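Local coordinates for glycosyl hydrolase, family 31/fibronectin type III domain protein (PDB 4P5Y) that probably helps bring a family 31 glycoside hydrolase to its glycans, through a calcium-containing F5/8 type C domain that binds N-acetylgalactosamine, at residues S23-A28 against K69-Y74; I29-E34 against T50-A55; L82-S87 against Y156-E161. All blocks are in the same frame, centred on the assembly; numbering follows the deposited sequence.

Interaction 1. Residues S23-A28 against K69-Y74; sequences SSKLEA and KLDKAY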
loop_
_atom_site.group_PDB
_atom_site.type_symbol
_atom_site.label_atom_id
_atom_site.label_comp_id
_atom_site.label_asym_id
_atom_site.label_seq_id
_atom_site.Cartn_x
_atom_site.Cartn_y
_atom_site.Cartn_z
ATOM N N SER A 23 -1.940 -8.773 -10.702
ATOM C CA SER A 23 -0.805 -8.725 -9.792
ATOM C C SER A 23 0.442 -9.302 -10.443
ATOM O O SER A 23 1.567 -9.030 -10.006
ATOM C CB SER A 23 -1.114 -9.473 -8.497
ATOM O OG SER A 23 -0.893 -10.855 -8.655
ATOM N N SER A 24 0.255 -10.085 -11.501
ATOM C CA SER A 24 1.403 -10.558 -12.270
ATOM C C SER A 24 2.140 -9.384 -12.907
ATOM O O SER A 24 3.304 -9.495 -13.247
ATOM C CB SER A 24 0.979 -11.544 -13.353
ATOM O OG SER A 24 0.216 -10.893 -14.354
ATOM N N LYS A 25 1.456 -8.260 -13.077
ATOM C CA LYS A 25 2.086 -7.091 -13.669
ATOM C C LYS A 25 2.970 -6.343 -12.681
ATOM O O LYS A 25 3.725 -5.461 -13.081
ATOM C CB LYS A 25 1.038 -6.126 -14.219
ATOM C CG LYS A 25 0.139 -6.728 -15.271
ATOM C CD LYS A 25 0.953 -7.423 -16.346
ATOM C CE LYS A 25 0.051 -8.154 -17.337
ATOM N NZ LYS A 25 0.859 -8.959 -18.311
ATOM N N LEU A 26 2.875 -6.681 -11.399
ATOM C CA LEU A 26 3.566 -5.906 -10.367
ATOM C C LEU A 26 4.769 -6.615 -9.752
ATOM O O LEU A 26 4.830 -7.844 -9.707
ATOM C CB LEU A 26 2.588 -5.537 -9.261
ATOM C CG LEU A 26 1.187 -5.162 -9.737
ATOM C CD1 LEU A 26 0.291 -4.961 -8.528
ATOM C CD2 LEU A 26 1.227 -3.910 -10.625
ATOM N N GLU A 27 5.720 -5.826 -9.268
ATOM C CA GLU A 27 6.872 -6.353 -8.553
ATOM C C GLU A 27 7.322 -5.381 -7.462
ATOM O O GLU A 27 7.570 -4.206 -7.727
ATOM C CB GLU A 27 8.020 -6.632 -9.526
ATOM C CG GLU A 27 9.297 -7.130 -8.859
ATOM C CD GLU A 27 10.508 -7.092 -9.782
ATOM O OE1 GLU A 27 10.379 -6.624 -10.939
ATOM O OE2 GLU A 27 11.592 -7.535 -9.343
ATOM N N ALA A 28 7.422 -5.869 -6.230
ATOM C CA ALA A 28 7.923 -5.036 -5.147
ATOM C C ALA A 28 9.446 -4.988 -5.234
ATOM O O ALA A 28 10.133 -5.984 -5.000
ATOM C CB ALA A 28 7.455 -5.568 -3.770
ATOM N N LYS A 69 7.087 -1.884 -8.733
ATOM C CA LYS A 69 7.390 -1.714 -10.153
ATOM C C LYS A 69 6.406 -2.453 -11.052
ATOM O O LYS A 69 6.132 -3.645 -10.850
ATOM C CB LYS A 69 8.800 -2.196 -10.464
ATOM C CG LYS A 69 9.062 -2.406 -11.945
ATOM C CD LYS A 69 10.517 -2.749 -12.153
ATOM C CE LYS A 69 10.863 -2.953 -13.610
ATOM N NZ LYS A 69 12.331 -3.165 -13.714
ATOM N N LEU A 70 5.909 -1.739 -12.061
ATOM C CA LEU A 70 4.971 -2.283 -13.039
ATOM C C LEU A 70 5.750 -2.778 -14.272
ATOM O O LEU A 70 6.873 -2.357 -14.495
ATOM C CB LEU A 70 3.925 -1.217 -13.415
ATOM C CG LEU A 70 2.953 -0.776 -12.307
ATOM C CD1 LEU A 70 3.699 -0.373 -11.062
ATOM C CD2 LEU A 70 2.060 0.356 -12.740
ATOM N N ASP A 71 5.164 -3.675 -15.065
ATOM C CA ASP A 71 5.899 -4.287 -16.175
ATOM C C ASP A 71 6.090 -3.315 -17.337
ATOM O O ASP A 71 6.971 -3.497 -18.174
ATOM C CB ASP A 71 5.206 -5.565 -16.665
ATOM C CG ASP A 71 3.833 -5.305 -17.257
ATOM O OD1 ASP A 71 3.031 -4.590 -16.614
ATOM O OD2 ASP A 71 3.548 -5.824 -18.363
ATOM N N LYS A 72 5.264 -2.285 -17.380
ATOM C CA LYS A 72 5.467 -1.179 -18.305
ATOM C C LYS A 72 4.951 0.062 -17.621
ATOM O O LYS A 72 4.528 0.006 -16.474
ATOM C CB LYS A 72 4.736 -1.404 -19.625
ATOM C CG LYS A 72 3.227 -1.529 -19.474
ATOM C CD LYS A 72 2.559 -1.797 -20.806
ATOM C CE LYS A 72 1.069 -1.965 -20.632
ATOM N N ALA A 73 4.970 1.184 -18.310
ATOM C CA ALA A 73 4.425 2.390 -17.731
ATOM C C ALA A 73 2.914 2.441 -17.947
ATOM O O ALA A 73 2.439 2.273 -19.066
ATOM C CB ALA A 73 5.097 3.602 -18.317
ATOM N N TYR A 74 2.165 2.668 -16.872
ATOM C CA TYR A 74 0.710 2.758 -16.961
ATOM C C TYR A 74 0.176 4.138 -16.586
ATOM O O TYR A 74 0.803 4.896 -15.831
ATOM C CB TYR A 74 0.039 1.730 -16.045
ATOM C CG TYR A 74 0.217 0.284 -16.424
ATOM C CD1 TYR A 74 1.321 -0.434 -15.987
ATOM C CD2 TYR A 74 -0.744 -0.380 -17.181
ATOM C CE1 TYR A 74 1.486 -1.768 -16.320
ATOM C CE2 TYR A 74 -0.595 -1.713 -17.514
ATOM C CZ TYR A 74 0.525 -2.404 -17.085
ATOM O OH TYR A 74 0.688 -3.735 -17.406
#
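Glu27 and Lys69 face each other as an antiparallel hydrogen-bonded pair, and the backbone of each gives and takes one bond. Lys69 N reaches Glu27 O in a nearly straight bond (2.6 Å, 169°), whereas the return bond from Glu27 N to Lys69 O, at 2.7 Å, is bent to 133° at the hydrogen. Leu26 and Leu70 follow as the non-hydrogen-bonded pair. Here alpha hydrogens meet carbonyls instead: Leu70 CA lies 3.4 Å from Lys25 O, and Leu26 CA approaches Lys69 O in much the same way.

Apolar packing belongs to the face carrying the two leucines. They run side by side in the same direction, with Leu26 CD2 4.0 Å from Leu70 CG, and Phe164 of strand 158-166 touches both. On the other face Glu27 and Lys69 stretch out next to each other. The Glu27 stem leaves with CG anti to the backbone N (chi1 177°), which sets its carboxylate beside the lysine chain, yet Glu27 OE1 and Lys69 NZ remain 4.8 Å apart.

Polar side chains gather at the corner. Asp71 lies across the bent stem of Lys25, its OD1 3.5 Å from Lys25 CB, while Lys25 NZ stays 4.1 Å from Asp71 OD2, too far for a salt bridge, though the opposite charges probably still attract. Tyr74 OH fixes the carboxylate by donating to the syn lone pair of Asp71 OD1 (2.6 Å), in the plane of the phenol ring. That bond spans the bend at Asp71 and Lys72, where the chain passes from one sheet to the other of the beta sandwich characteristic of F5/8 type C domains.

Interaction 2. Residues I29-E34 against T50-A55; sequences IYATSE and TIWHSA. With CA (calcium ion), chain C; NGA (2-acetamido-2-deoxy-beta-D-galactopyranose), chain B.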
loop_
_atom_site.group_PDB
_atom_site.type_symbol
_atom_site.label_atom_id
_atom_site.label_comp_id
_atom_site.label_asym_id
_atom_site.label_seq_id
_atom_site.Cartn_x
_atom_site.Cartn_y
_atom_site.Cartn_z
ATOM N N ILE A 29 9.988 -3.837 -5.592
ATOM C CA ILE A 29 11.429 -3.778 -5.763
ATOM C C ILE A 29 12.101 -3.269 -4.508
ATOM O O ILE A 29 13.290 -3.470 -4.314
ATOM C CB ILE A 29 11.836 -2.896 -6.962
ATOM C CG1 ILE A 29 11.336 -1.461 -6.798
ATOM C CG2 ILE A 29 11.312 -3.498 -8.267
ATOM C CD1 ILE A 29 11.746 -0.590 -7.944
ATOM N N TYR A 30 11.343 -2.627 -3.633
ATOM C CA TYR A 30 11.959 -2.080 -2.437
ATOM C C TYR A 30 10.959 -1.802 -1.320
ATOM O O TYR A 30 9.815 -1.453 -1.576
ATOM C CB TYR A 30 12.722 -0.807 -2.810
ATOM C CG TYR A 30 13.172 0.008 -1.632
ATOM C CD1 TYR A 30 14.441 -0.163 -1.078
ATOM C CD2 TYR A 30 12.325 0.951 -1.064
ATOM C CE1 TYR A 30 14.850 0.591 0.023
ATOM C CE2 TYR A 30 12.719 1.705 0.026
ATOM C CZ TYR A 30 13.977 1.524 0.562
ATOM O OH TYR A 30 14.343 2.289 1.637
ATOM N N ALA A 31 11.404 -1.978 -0.080
ATOM C CA ALA A 31 10.655 -1.572 1.101
ATOM C C ALA A 31 11.645 -1.142 2.171
ATOM O O ALA A 31 12.725 -1.727 2.259
ATOM C CB ALA A 31 9.797 -2.681 1.592
ATOM N N THR A 32 11.292 -0.126 2.967
ATOM C CA THR A 32 12.172 0.365 4.029
ATOM C C THR A 32 12.694 -0.776 4.898
ATOM O O THR A 32 13.885 -0.900 5.116
ATOM C CB THR A 32 11.470 1.393 4.962
ATOM O OG1 THR A 32 10.886 2.446 4.193
ATOM C CG2 THR A 32 12.453 1.994 5.913
ATOM N N SER A 33 11.793 -1.606 5.402
ATOM C CA SER A 33 12.203 -2.787 6.145
ATOM C C SER A 33 11.178 -3.924 5.990
ATOM O O SER A 33 10.091 -3.740 5.435
ATOM C CB SER A 33 12.429 -2.431 7.622
ATOM O OG SER A 33 11.243 -1.955 8.241
ATOM N N GLU A 34 11.553 -5.110 6.453
ATOM C CA GLU A 34 10.704 -6.285 6.358
ATOM C C GLU A 34 10.923 -7.052 7.621
ATOM O O GLU A 34 12.031 -7.074 8.125
ATOM C CB GLU A 34 11.054 -7.162 5.153
ATOM C CG GLU A 34 11.140 -6.451 3.816
ATOM C CD GLU A 34 11.604 -7.376 2.701
ATOM O OE1 GLU A 34 12.831 -7.457 2.445
ATOM O OE2 GLU A 34 10.741 -8.026 2.074
ATOM N N THR A 50 -1.334 -13.244 2.502
ATOM C CA THR A 50 0.052 -12.872 2.732
ATOM C C THR A 50 0.141 -11.370 2.988
ATOM O O THR A 50 -0.633 -10.580 2.439
ATOM C CB THR A 50 0.956 -13.253 1.538
ATOM O OG1 THR A 50 0.562 -12.518 0.369
ATOM C CG2 THR A 50 0.855 -14.748 1.244
ATOM N N ILE A 51 1.083 -10.971 3.826
ATOM C CA ILE A 51 1.311 -9.555 4.030
ATOM C C ILE A 51 2.771 -9.164 3.909
ATOM O O ILE A 51 3.675 -9.981 4.085
ATOM C CB ILE A 51 0.816 -9.093 5.416
ATOM C CG1 ILE A 51 1.742 -9.632 6.513
ATOM C CG2 ILE A 51 -0.643 -9.501 5.625
ATOM C CD1 ILE A 51 1.256 -9.345 7.912
ATOM N N TRP A 52 2.979 -7.897 3.583
ATOM C CA TRP A 52 4.221 -7.221 3.903
ATOM C C TRP A 52 4.095 -6.572 5.273
ATOM O O TRP A 52 3.103 -5.919 5.568
ATOM C CB TRP A 52 4.551 -6.163 2.862
ATOM C CG TRP A 52 5.621 -5.228 3.306
ATOM C CD1 TRP A 52 6.909 -5.551 3.625
ATOM C CD2 TRP A 52 5.514 -3.809 3.452
ATOM N NE1 TRP A 52 7.609 -4.421 3.968
ATOM C CE2 TRP A 52 6.774 -3.337 3.869
ATOM C CE3 TRP A 52 4.479 -2.890 3.264
ATOM C CZ2 TRP A 52 7.024 -1.982 4.113
ATOM C CZ3 TRP A 52 4.729 -1.542 3.514
ATOM C CH2 TRP A 52 5.991 -1.106 3.934
ATOM N N HIS A 53 5.095 -6.766 6.112
ATOM C CA HIS A 53 5.141 -6.138 7.428
ATOM C C HIS A 53 6.532 -5.538 7.547
ATOM O O HIS A 53 7.507 -6.149 7.095
ATOM C CB HIS A 53 4.866 -7.162 8.534
ATOM C CG HIS A 53 4.445 -6.565 9.843
ATOM N ND1 HIS A 53 5.263 -5.741 10.585
ATOM C CD2 HIS A 53 3.303 -6.700 10.556
ATOM C CE1 HIS A 53 4.638 -5.384 11.692
ATOM N NE2 HIS A 53 3.445 -5.950 11.698
ATOM N N SER A 54 6.629 -4.340 8.113
ATOM C CA SER A 54 7.928 -3.692 8.288
ATOM C C SER A 54 8.519 -4.069 9.645
ATOM O O SER A 54 7.832 -4.652 10.494
ATOM C CB SER A 54 7.806 -2.174 8.149
ATOM O OG SER A 54 6.961 -1.644 9.159
ATOM N N ALA A 55 9.792 -3.747 9.851
ATOM C CA ALA A 55 10.476 -4.165 11.073
ATOM C C ALA A 55 9.872 -3.475 12.295
ATOM O O ALA A 55 9.323 -2.372 12.200
ATOM C CB ALA A 55 11.972 -3.882 10.979
HETATM CA CA CA C . -0.582 -10.470 -0.141
HETATM C C1 NGA B . 3.451 -9.702 16.390
HETATM C C2 NGA B . 3.027 -9.906 14.938
HETATM C C3 NGA B . 4.011 -9.188 14.017
HETATM C C4 NGA B . 4.157 -7.735 14.455
HETATM C C5 NGA B . 4.566 -7.700 15.919
HETATM C C6 NGA B . 4.801 -6.281 16.435
HETATM C C7 NGA B . 1.738 -11.956 14.530
HETATM C C8 NGA B . 1.804 -13.433 14.259
HETATM N N2 NGA B . 2.913 -11.318 14.586
HETATM O O1 NGA B . 2.485 -10.238 17.265
HETATM O O3 NGA B . 3.599 -9.275 12.666
HETATM O O4 NGA B . 2.927 -7.063 14.299
HETATM O O5 NGA B . 3.549 -8.322 16.660
HETATM O O6 NGA B . 4.163 -6.107 17.686
HETATM O O7 NGA B . 0.640 -11.408 14.696
#
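Trp52 offers Ser33 the edge of its indole: Ser33 O and Glu34 CG sit there near the ring plane, while Ser54 N lies over one face, displaced toward the rim, and Ala31 CB approaches obliquely, 3.7 Å from Trp52 NE1. The second flat group, His53, has O3 of the bound N-acetylgalactosamine over one face, 3.3 Å from His53 CD2. Ser54 O lies at its edge, in the ring plane, and the sugar O4 well out of it. The setting is the F5/8 type C beta sandwich, where the end of strand 26-31, carrying a classic beta bulge at Ile29 and Tyr30 opposite Thr67, meets the short strand 52-53 of the other sheet.

Two hydrogen bonds join the segments. Trp52 NE1 donates to Ser33 O at 3.0 Å (152°), almost in the indole plane and in the carbonyl plane, which fixes how the buried ring is turned. Ser33 OG, set between its backbone N and carbonyl carbon (chi1 62°), accepts from Ala55 N at 2.8 Å (166°). Beside them, Glu34 CA brings its hydrogen to His53 O, 3.3 Å away, while the Glu34 carboxylate accepts from Lys40 N.

Residues 50-55 reach both bound groups. His53 ND1 donates to Ser54 O at 2.8 Å, on a carbonyl lone pair. This helps hold the ring's rotation and leaves His53 NE2 near the sugar, with a weak, bent bond to O4 (2.9 Å). At the other end Thr50 binds calcium through both its backbone oxygen and its hydroxyl, OG1 lying 2.4 Å from the ion.

Interaction 3. Residues L82-S87 against Y156-E161; sequences LPRQNS and YASAAE. With CA (calcium ion), chain C; NGA (2-acetamido-2-deoxy-beta-D-galactopyranose), chain B.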
loop_
_atom_site.group_PDB
_atom_site.type_symbol
_atom_site.label_atom_id
_atom_site.label_comp_id
_atom_site.label_asym_id
_atom_site.label_seq_id
_atom_site.Cartn_x
_atom_site.Cartn_y
_atom_site.Cartn_z
ATOM N N LEU A 82 -5.492 -3.143 0.873
ATOM C CA LEU A 82 -6.139 -4.214 1.615
ATOM C C LEU A 82 -5.424 -4.485 2.919
ATOM O O LEU A 82 -4.311 -5.030 2.927
ATOM C CB LEU A 82 -6.191 -5.490 0.795
ATOM C CG LEU A 82 -6.927 -6.630 1.485
ATOM C CD1 LEU A 82 -8.402 -6.285 1.714
ATOM C CD2 LEU A 82 -6.776 -7.878 0.650
ATOM N N PRO A 83 -6.064 -4.113 4.032
ATOM C CA PRO A 83 -5.407 -4.284 5.324
ATOM C C PRO A 83 -5.231 -5.759 5.693
ATOM O O PRO A 83 -5.972 -6.633 5.229
ATOM C CB PRO A 83 -6.353 -3.570 6.304
ATOM C CG PRO A 83 -7.662 -3.485 5.623
ATOM C CD PRO A 83 -7.421 -3.545 4.146
ATOM N N ARG A 84 -4.216 -6.018 6.511
ATOM C CA ARG A 84 -3.999 -7.324 7.115
ATOM C C ARG A 84 -5.312 -7.884 7.650
ATOM O O ARG A 84 -5.979 -7.247 8.457
ATOM C CB ARG A 84 -2.981 -7.209 8.235
ATOM C CG ARG A 84 -2.502 -8.521 8.805
ATOM C CD ARG A 84 -1.712 -8.238 10.064
ATOM N NE ARG A 84 -0.865 -9.355 10.466
ATOM C CZ ARG A 84 0.150 -9.235 11.317
ATOM N NH1 ARG A 84 0.437 -8.051 11.843
ATOM N NH2 ARG A 84 0.876 -10.293 11.635
ATOM N N GLN A 85 -5.671 -9.080 7.202
ATOM C CA GLN A 85 -6.967 -9.683 7.527
ATOM C C GLN A 85 -7.070 -10.280 8.938
ATOM O O GLN A 85 -8.130 -10.242 9.543
ATOM C CB GLN A 85 -7.292 -10.773 6.497
ATOM C CG GLN A 85 -7.417 -10.255 5.079
ATOM C CD GLN A 85 -8.585 -9.309 4.927
ATOM O OE1 GLN A 85 -9.740 -9.731 4.979
ATOM N NE2 GLN A 85 -8.294 -8.018 4.758
ATOM N N ASN A 86 -5.985 -10.838 9.462
ATOM C CA ASN A 86 -6.063 -11.536 10.741
ATOM C C ASN A 86 -5.695 -10.700 11.961
ATOM O O ASN A 86 -5.777 -11.183 13.087
ATOM C CB ASN A 86 -5.184 -12.803 10.722
ATOM C CG ASN A 86 -3.748 -12.543 10.264
ATOM O OD1 ASN A 86 -3.364 -11.416 9.935
ATOM N ND2 ASN A 86 -2.950 -13.600 10.249
ATOM N N SER A 87 -5.314 -9.448 11.739
ATOM C CA SER A 87 -4.771 -8.612 12.805
ATOM C C SER A 87 -4.726 -7.158 12.383
ATOM O O SER A 87 -4.528 -6.858 11.206
ATOM C CB SER A 87 -3.362 -9.088 13.183
ATOM O OG SER A 87 -2.700 -8.157 14.025
ATOM N N TYR A 156 5.024 0.459 13.092
ATOM C CA TYR A 156 5.216 -0.444 11.974
ATOM C C TYR A 156 4.000 -0.484 11.053
ATOM O O TYR A 156 2.878 -0.207 11.475
ATOM C CB TYR A 156 5.557 -1.850 12.485
ATOM C CG TYR A 156 4.762 -2.284 13.681
ATOM C CD1 TYR A 156 3.450 -2.726 13.553
ATOM C CD2 TYR A 156 5.319 -2.255 14.945
ATOM C CE1 TYR A 156 2.711 -3.124 14.661
ATOM C CE2 TYR A 156 4.595 -2.654 16.055
ATOM C CZ TYR A 156 3.295 -3.088 15.908
ATOM O OH TYR A 156 2.594 -3.480 17.022
ATOM N N ALA A 157 4.238 -0.820 9.788
ATOM C CA ALA A 157 3.161 -0.922 8.809
ATOM C C ALA A 157 3.094 -2.300 8.170
ATOM O O ALA A 157 4.111 -2.999 8.011
ATOM C CB ALA A 157 3.322 0.128 7.735
ATOM N N SER A 158 1.881 -2.683 7.794
ATOM C CA SER A 158 1.686 -3.859 6.963
ATOM C C SER A 158 0.684 -3.556 5.850
ATOM O O SER A 158 -0.053 -2.572 5.904
ATOM C CB SER A 158 1.235 -5.059 7.808
ATOM O OG SER A 158 0.082 -4.771 8.579
ATOM N N ALA A 159 0.703 -4.389 4.820
ATOM C CA ALA A 159 -0.299 -4.344 3.761
ATOM C C ALA A 159 -0.491 -5.757 3.243
ATOM O O ALA A 159 0.490 -6.473 2.979
ATOM C CB ALA A 159 0.117 -3.404 2.626
ATOM N N ALA A 160 -1.745 -6.159 3.113
ATOM C CA ALA A 160 -2.056 -7.468 2.561
ATOM C C ALA A 160 -2.001 -7.396 1.041
ATOM O O ALA A 160 -1.446 -8.271 0.397
ATOM C CB ALA A 160 -3.433 -7.957 3.048
ATOM N N GLU A 161 -2.565 -6.337 0.474
ATOM C CA GLU A 161 -2.535 -6.144 -0.967
ATOM C C GLU A 161 -2.499 -4.686 -1.373
ATOM O O GLU A 161 -3.059 -3.809 -0.709
ATOM C CB GLU A 161 -3.751 -6.773 -1.638
ATOM C CG GLU A 161 -3.702 -8.262 -1.867
ATOM C CD GLU A 161 -4.705 -8.691 -2.947
ATOM O OE1 GLU A 161 -5.868 -9.022 -2.611
ATOM O OE2 GLU A 161 -4.337 -8.673 -4.141
HETATM CA CA CA C . -0.582 -10.470 -0.141
HETATM C C1 NGA B . 3.451 -9.702 16.390
HETATM C C2 NGA B . 3.027 -9.906 14.938
HETATM C C3 NGA B . 4.011 -9.188 14.017
HETATM C C4 NGA B . 4.157 -7.735 14.455
HETATM C C5 NGA B . 4.566 -7.700 15.919
HETATM C C6 NGA B . 4.801 -6.281 16.435
HETATM C C7 NGA B . 1.738 -11.956 14.530
HETATM C C8 NGA B . 1.804 -13.433 14.259
HETATM N N2 NGA B . 2.913 -11.318 14.586
HETATM O O1 NGA B . 2.485 -10.238 17.265
HETATM O O3 NGA B . 3.599 -9.275 12.666
HETATM O O4 NGA B . 2.927 -7.063 14.299
HETATM O O5 NGA B . 3.549 -8.322 16.660
HETATM O O6 NGA B . 4.163 -6.107 17.686
HETATM O O7 NGA B . 0.640 -11.408 14.696
HETATM O O HOH W 1 -2.529 -4.020 7.410
#
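The carbonyl of Leu82 accepts from two successive residues, Ala160 N at 2.8 Å and Glu161 N at 3.3 Å, the mark of a classic beta bulge. In return Leu82 N donates almost straight to Glu161 O (3.0 Å, 173°), an antiparallel hydrogen-bonded pair. The helix-like psi of Ala160 (-43°) interrupts the extended strand there, and Ala160 O binds the calcium ion at 2.4 Å.

The side chains of Leu82 and Glu161 lie alongside each other, and the Ala160 methyl rests against the Leu82 and Pro83 carbonyl oxygens and, more distantly, Leu82 CG.

Beyond the bulge the segments part, and a water bridges them: it accepts from Arg84 N at 2.8 Å and donates to Ser158 OG at 3.0 Å. Ser158 OG is also hydrogen-bonded to Asn89 O.

Arg84 takes part in sugar recognition. Turned away from its own amide nitrogen (chi1 -171°) and extended as far as NE, its chain carries the guanidinium to the N-acetylgalactosamine, where NH2 donates to O3 at 3.1 Å. Ser87 CB covers part of one guanidinium face, and the Tyr156 ring lies obliquely against the sugar, CZ 3.6 Å from C6. The sugar is uncharged, so Arg84 meets it by a charge-assisted hydrogen bond and not an ion pair; bonds from NH1 to Asn89 O and, weakly, from NE to Asn86 OD1 probably help hold the guanidinium in position.

In the fold
Interactions 2 and 3 have centres about 11 Å apart and are joined as neighbouring strands: Trp52 N to Ala159 O and Ser54 N to Ala157 O, both 2.9 Å, are probable hydrogen bonds. Thr50 and Ala160 bring the two to the same calcium ion, completed by Asn42, Asp45 and Asp47, while His53 and Arg84 meet on the sugar, which Asn89 also binds. Interaction 1 stands farther back, about 17 Å and 20 Å from them between centres, and shares strand 26-31 with interaction 2. The sugar lies at the end away from interaction 1, its nearest atom more than 13 Å from the calcium ion, which sits between, about 10 Å from the Leu26 side chain.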